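Local coordinates for protein phosphodiesterase (Candida albicans, PDB 6CPU) that belongs to the cyclic nucleotide phosphodiesterase family of the HD clan, largely helical proteins with a metal site, at residues Leu293-Asp305 with Glu312-Gln324. Residues are numbered along the deposited sequence; the frame is centred on the assembly and turned at random.
Sequences LGSLPKFKQFVED and EVHDKHTVLIALQ. Unlike the reference sequence in segment 312-324: Lys316 (reference Thr).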
loop_
_atom_site.group_PDB
_atom_site.type_symbol
_atom_site.label_atom_id
_atom_site.label_comp_id
_atom_site.label_asym_id
_atom_site.label_seq_id
_atom_site.Cartn_x
_atom_site.Cartn_y
_atom_site.Cartn_z
ATOM N N LEU A 293 9.673 20.774 -6.400
ATOM C CA LEU A 293 10.487 20.726 -7.621
ATOM C C LEU A 293 9.830 21.433 -8.804
ATOM O O LEU A 293 10.415 21.504 -9.885
ATOM C CB LEU A 293 10.760 19.264 -8.013
ATOM C CG LEU A 293 11.781 18.538 -7.140
ATOM C CD1 LEU A 293 11.647 17.022 -7.277
ATOM C CD2 LEU A 293 13.191 18.991 -7.498
ATOM N N GLY A 294 8.609 21.921 -8.622
ATOM C CA GLY A 294 7.891 22.592 -9.693
ATOM C C GLY A 294 7.301 21.666 -10.733
ATOM O O GLY A 294 6.877 22.127 -11.790
ATOM N N SER A 295 7.261 20.360 -10.446
ATOM C CA SER A 295 6.625 19.399 -11.347
ATOM C C SER A 295 5.112 19.394 -11.177
ATOM O O SER A 295 4.388 18.950 -12.064
ATOM C CB SER A 295 7.172 17.988 -11.129
ATOM O OG SER A 295 8.371 17.800 -11.853
ATOM N N LEU A 296 4.647 19.877 -10.029
ATOM C CA LEU A 296 3.235 20.155 -9.806
ATOM C C LEU A 296 3.112 21.548 -9.213
ATOM O O LEU A 296 3.936 21.924 -8.383
ATOM C CB LEU A 296 2.652 19.185 -8.790
ATOM C CG LEU A 296 2.541 17.709 -9.157
ATOM C CD1 LEU A 296 2.405 16.903 -7.876
ATOM C CD2 LEU A 296 1.375 17.460 -10.092
ATOM N N PRO A 297 2.054 22.284 -9.579
ATOM C CA PRO A 297 1.856 23.613 -8.987
ATOM C C PRO A 297 1.408 23.525 -7.538
ATOM O O PRO A 297 0.773 22.541 -7.136
ATOM C CB PRO A 297 0.745 24.221 -9.845
ATOM C CG PRO A 297 -0.008 23.057 -10.398
ATOM C CD PRO A 297 0.948 21.897 -10.472
ATOM N N LYS A 298 1.731 24.549 -6.755
ATOM C CA LYS A 298 1.285 24.601 -5.375
ATOM C C LYS A 298 -0.225 24.819 -5.376
ATOM O O LYS A 298 -0.795 25.252 -6.383
ATOM C CB LYS A 298 2.003 25.713 -4.610
ATOM C CG LYS A 298 3.517 25.647 -4.743
ATOM C CD LYS A 298 4.229 26.467 -3.688
ATOM C CE LYS A 298 5.701 26.599 -4.048
ATOM N NZ LYS A 298 6.508 27.230 -2.969
ATOM N N PHE A 299 -0.862 24.493 -4.258
ATOM C CA PHE A 299 -2.309 24.601 -4.123
ATOM C C PHE A 299 -2.663 25.395 -2.877
ATOM O O PHE A 299 -1.825 25.594 -1.994
ATOM C CB PHE A 299 -2.984 23.207 -4.122
ATOM C CG PHE A 299 -2.387 22.218 -3.149
ATOM C CD1 PHE A 299 -3.016 21.950 -1.941
ATOM C CD2 PHE A 299 -1.224 21.532 -3.451
ATOM C CE1 PHE A 299 -2.490 21.042 -1.039
ATOM C CE2 PHE A 299 -0.693 20.614 -2.551
ATOM C CZ PHE A 299 -1.322 20.373 -1.348
ATOM N N LYS A 300 -3.909 25.845 -2.795
ATOM C CA LYS A 300 -4.322 26.737 -1.708
ATOM C C LYS A 300 -4.068 26.140 -0.328
ATOM O O LYS A 300 -3.757 26.859 0.625
ATOM C CB LYS A 300 -5.802 27.091 -1.847
ATOM C CG LYS A 300 -6.270 28.169 -0.887
ATOM C CD LYS A 300 -7.655 28.684 -1.255
ATOM C CE LYS A 300 -7.984 29.959 -0.494
ATOM N NZ LYS A 300 -9.436 30.269 -0.559
ATOM N N GLN A 301 -4.208 24.820 -0.222
ATOM C CA GLN A 301 -4.103 24.128 1.053
ATOM C C GLN A 301 -2.680 23.653 1.373
ATOM O O GLN A 301 -2.466 22.975 2.378
ATOM C CB GLN A 301 -5.076 22.943 1.085
ATOM C CG GLN A 301 -6.530 23.309 0.807
ATOM C CD GLN A 301 -6.942 23.171 -0.648
ATOM O OE1 GLN A 301 -6.148 23.392 -1.559
ATOM N NE2 GLN A 301 -8.198 22.807 -0.874
ATOM N N PHE A 302 -1.720 24.015 0.525
ATOM C CA PHE A 302 -0.326 23.638 0.711
ATOM C C PHE A 302 0.325 24.511 1.785
ATOM O O PHE A 302 0.153 25.733 1.781
ATOM C CB PHE A 302 0.412 23.768 -0.623
ATOM C CG PHE A 302 1.849 23.352 -0.567
ATOM C CD1 PHE A 302 2.198 22.008 -0.627
ATOM C CD2 PHE A 302 2.859 24.301 -0.466
ATOM C CE1 PHE A 302 3.529 21.619 -0.578
ATOM C CE2 PHE A 302 4.189 23.916 -0.418
ATOM C CZ PHE A 302 4.524 22.574 -0.473
ATOM N N VAL A 303 1.063 23.884 2.703
ATOM C CA VAL A 303 1.713 24.595 3.803
ATOM C C VAL A 303 3.192 24.779 3.464
ATOM O O VAL A 303 3.979 23.833 3.499
ATOM C CB VAL A 303 1.535 23.851 5.138
ATOM C CG1 VAL A 303 2.270 24.566 6.263
ATOM C CG2 VAL A 303 0.054 23.717 5.475
ATOM N N GLU A 304 3.555 26.010 3.120
ATOM C CA GLU A 304 4.875 26.309 2.571
ATOM C C GLU A 304 6.037 25.866 3.469
ATOM O O GLU A 304 7.065 25.428 2.963
ATOM C CB GLU A 304 4.987 27.812 2.280
ATOM C CG GLU A 304 6.257 28.223 1.558
ATOM C CD GLU A 304 6.422 27.547 0.214
ATOM O OE1 GLU A 304 5.450 27.532 -0.572
ATOM O OE2 GLU A 304 7.530 27.037 -0.063
ATOM N N ASP A 305 5.867 25.980 4.782
ATOM C CA ASP A 305 6.944 25.708 5.733
ATOM C C ASP A 305 6.925 24.244 6.174
ATOM O O ASP A 305 6.070 23.845 6.961
ATOM C CB ASP A 305 6.808 26.624 6.950
ATOM C CG ASP A 305 8.003 26.544 7.899
ATOM O OD1 ASP A 305 8.751 25.539 7.891
ATOM O OD2 ASP A 305 8.187 27.501 8.678
ATOM N N GLU A 312 -4.996 21.047 12.468
ATOM C CA GLU A 312 -6.245 20.641 11.832
ATOM C C GLU A 312 -7.019 21.856 11.314
ATOM O O GLU A 312 -7.749 22.517 12.062
ATOM C CB GLU A 312 -7.092 19.832 12.815
ATOM C CG GLU A 312 -8.407 19.314 12.248
ATOM C CD GLU A 312 -9.079 18.310 13.165
ATOM O OE1 GLU A 312 -8.714 17.118 13.108
ATOM O OE2 GLU A 312 -9.978 18.704 13.943
ATOM N N VAL A 313 -6.860 22.116 10.017
ATOM C CA VAL A 313 -7.426 23.281 9.352
ATOM C C VAL A 313 -8.484 22.842 8.358
ATOM O O VAL A 313 -8.374 21.765 7.771
ATOM C CB VAL A 313 -6.317 24.030 8.593
ATOM C CG1 VAL A 313 -6.875 25.165 7.738
ATOM C CG2 VAL A 313 -5.278 24.523 9.576
ATOM N N HIS A 314 -9.513 23.664 8.174
ATOM C CA HIS A 314 -10.443 23.465 7.064
ATOM C C HIS A 314 -11.091 24.754 6.583
ATOM O O HIS A 314 -11.053 25.779 7.271
ATOM C CB HIS A 314 -11.504 22.411 7.406
ATOM C CG HIS A 314 -12.633 22.906 8.253
ATOM N ND1 HIS A 314 -12.647 22.774 9.623
ATOM C CD2 HIS A 314 -13.813 23.483 7.918
ATOM C CE1 HIS A 314 -13.776 23.264 10.100
ATOM N NE2 HIS A 314 -14.499 23.703 9.087
ATOM N N ASP A 315 -11.663 24.673 5.382
ATOM C CA ASP A 315 -12.385 25.778 4.752
ATOM C C ASP A 315 -13.509 25.189 3.883
ATOM O O ASP A 315 -13.990 24.092 4.181
ATOM C CB ASP A 315 -11.416 26.656 3.959
ATOM C CG ASP A 315 -10.716 25.910 2.843
ATOM O OD1 ASP A 315 -11.140 24.783 2.492
ATOM O OD2 ASP A 315 -9.727 26.454 2.310
ATOM N N LYS A 316 -13.946 25.894 2.832
ATOM C CA LYS A 316 -15.092 25.420 2.035
ATOM C C LYS A 316 -14.733 24.475 0.878
ATOM O O LYS A 316 -15.624 23.931 0.241
ATOM C CB LYS A 316 -15.939 26.597 1.505
ATOM C CG LYS A 316 -15.267 27.501 0.474
ATOM C CD LYS A 316 -16.314 28.290 -0.315
ATOM C CE LYS A 316 -15.752 29.564 -0.931
ATOM N NZ LYS A 316 -14.620 29.303 -1.860
ATOM N N HIS A 317 -13.446 24.273 0.614
ATOM C CA HIS A 317 -13.024 23.471 -0.538
ATOM C C HIS A 317 -12.877 21.999 -0.143
ATOM O O HIS A 317 -12.396 21.709 0.946
ATOM C CB HIS A 317 -11.702 23.989 -1.081
ATOM C CG HIS A 317 -11.729 25.438 -1.448
ATOM N ND1 HIS A 317 -12.421 25.912 -2.539
ATOM C CD2 HIS A 317 -11.151 26.516 -0.871
ATOM C CE1 HIS A 317 -12.266 27.220 -2.620
ATOM N NE2 HIS A 317 -11.507 27.612 -1.617
ATOM N N THR A 318 -13.304 21.088 -1.019
ATOM C CA THR A 318 -13.158 19.640 -0.774
ATOM C C THR A 318 -12.110 18.975 -1.671
ATOM O O THR A 318 -11.850 17.779 -1.522
ATOM C CB THR A 318 -14.496 18.885 -0.952
ATOM O OG1 THR A 318 -15.024 19.133 -2.263
ATOM C CG2 THR A 318 -15.494 19.323 0.105
ATOM N N VAL A 319 -11.517 19.736 -2.591
ATOM C CA VAL A 319 -10.406 19.252 -3.406
ATOM C C VAL A 319 -9.273 20.272 -3.425
ATOM O O VAL A 319 -9.470 21.430 -3.055
ATOM C CB VAL A 319 -10.832 18.927 -4.855
ATOM C CG1 VAL A 319 -11.913 17.856 -4.869
ATOM C CG2 VAL A 319 -11.303 20.174 -5.596
ATOM N N LEU A 320 -8.093 19.839 -3.868
ATOM C CA LEU A 320 -6.920 20.713 -3.914
ATOM C C LEU A 320 -7.136 21.774 -4.994
ATOM O O LEU A 320 -7.502 21.447 -6.129
ATOM C CB LEU A 320 -5.644 19.919 -4.211
ATOM C CG LEU A 320 -5.332 18.741 -3.285
ATOM C CD1 LEU A 320 -3.942 18.189 -3.573
ATOM C CD2 LEU A 320 -5.467 19.110 -1.812
ATOM N N ILE A 321 -6.948 23.038 -4.624
ATOM C CA ILE A 321 -7.170 24.153 -5.543
ATOM C C ILE A 321 -5.821 24.713 -5.976
ATOM O O ILE A 321 -5.146 25.364 -5.194
ATOM C CB ILE A 321 -7.996 25.284 -4.887
ATOM C CG1 ILE A 321 -9.295 24.751 -4.273
ATOM C CG2 ILE A 321 -8.294 26.382 -5.902
ATOM C CD1 ILE A 321 -10.247 24.094 -5.253
ATOM N N ALA A 322 -5.438 24.452 -7.218
ATOM C CA ALA A 322 -4.154 24.896 -7.751
ATOM C C ALA A 322 -4.057 26.424 -7.785
ATOM O O ALA A 322 -5.044 27.103 -8.062
ATOM C CB ALA A 322 -3.956 24.337 -9.151
ATOM N N LEU A 323 -2.870 26.940 -7.471
ATOM C CA LEU A 323 -2.534 28.357 -7.655
ATOM C C LEU A 323 -1.737 28.520 -8.954
ATOM O O LEU A 323 -1.307 27.530 -9.549
ATOM C CB LEU A 323 -1.693 28.860 -6.479
ATOM C CG LEU A 323 -2.219 28.562 -5.075
ATOM C CD1 LEU A 323 -1.186 28.906 -4.008
ATOM C CD2 LEU A 323 -3.528 29.293 -4.827
ATOM N N GLN A 324 -1.532 29.763 -9.387
ATOM C CA GLN A 324 -0.709 30.048 -10.569
ATOM C C GLN A 324 0.564 30.813 -10.209
ATOM O O GLN A 324 0.683 31.376 -9.121
ATOM C CB GLN A 324 -1.517 30.829 -11.603
ATOM C CG GLN A 324 -2.554 29.978 -12.316
ATOM C CD GLN A 324 -3.101 30.641 -13.565
ATOM O OE1 GLN A 324 -3.121 31.870 -13.675
ATOM N NE2 GLN A 324 -3.553 29.830 -14.517
HETATM O O HOH W 1 -9.849 22.586 1.714
#
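Phe299 and Leu320 make the tightly packed part of this contact. CD1 of Leu320 sits over the centre of the Phe299 ring, 4.0 Å from its centroid and only 6° off the normal, a CH-pi contact, while CD2 touches the ring's CE1 atom at 3.6 Å. Phe302 CB covers the opposite face, so the ring lies between Leu320 CD1 and Phe302 CB; Tyr240 of helix 227-242 is a separate, edge-to-face neighbour. Beside it the buried Gln301 uses both ends of its amide: OE1 accepts Ile321 N at 3.2 Å on a lone pair in the carbonyl plane, and NE2 gives one hydrogen to Val319 O (2.9 Å) from above the carbonyl plane. A bend at chi2 (94°) turns the amide along the backbone of 319-321, and these two bonds fix its flip. Both segments belong to the long irregular connection between helices 276-292 and 336-348, where Phe299 and Ala322 form a single antiparallel beta bridge: Leu323 N bonds to Lys298 O, and Lys300 N to Ile321 O at 2.7 Å. A type I turn from Phe299 to Phe302 begins at the bridge residue and leads the chain off. A water links Gln301 NE2 to Asp315 OD1 and His317 O; Asp315 also closes an Asx turn onto His317 N, and its OD2 bonds to Tyr213 of helix 205-216. Toward solvent the fit slackens. The extended Lys300 chain runs across His317, bringing NZ within 3.5 Å of NE2 at the imidazole edge, and exposed Leu323 lays its branches over the backbone of Phe299 and Lys300.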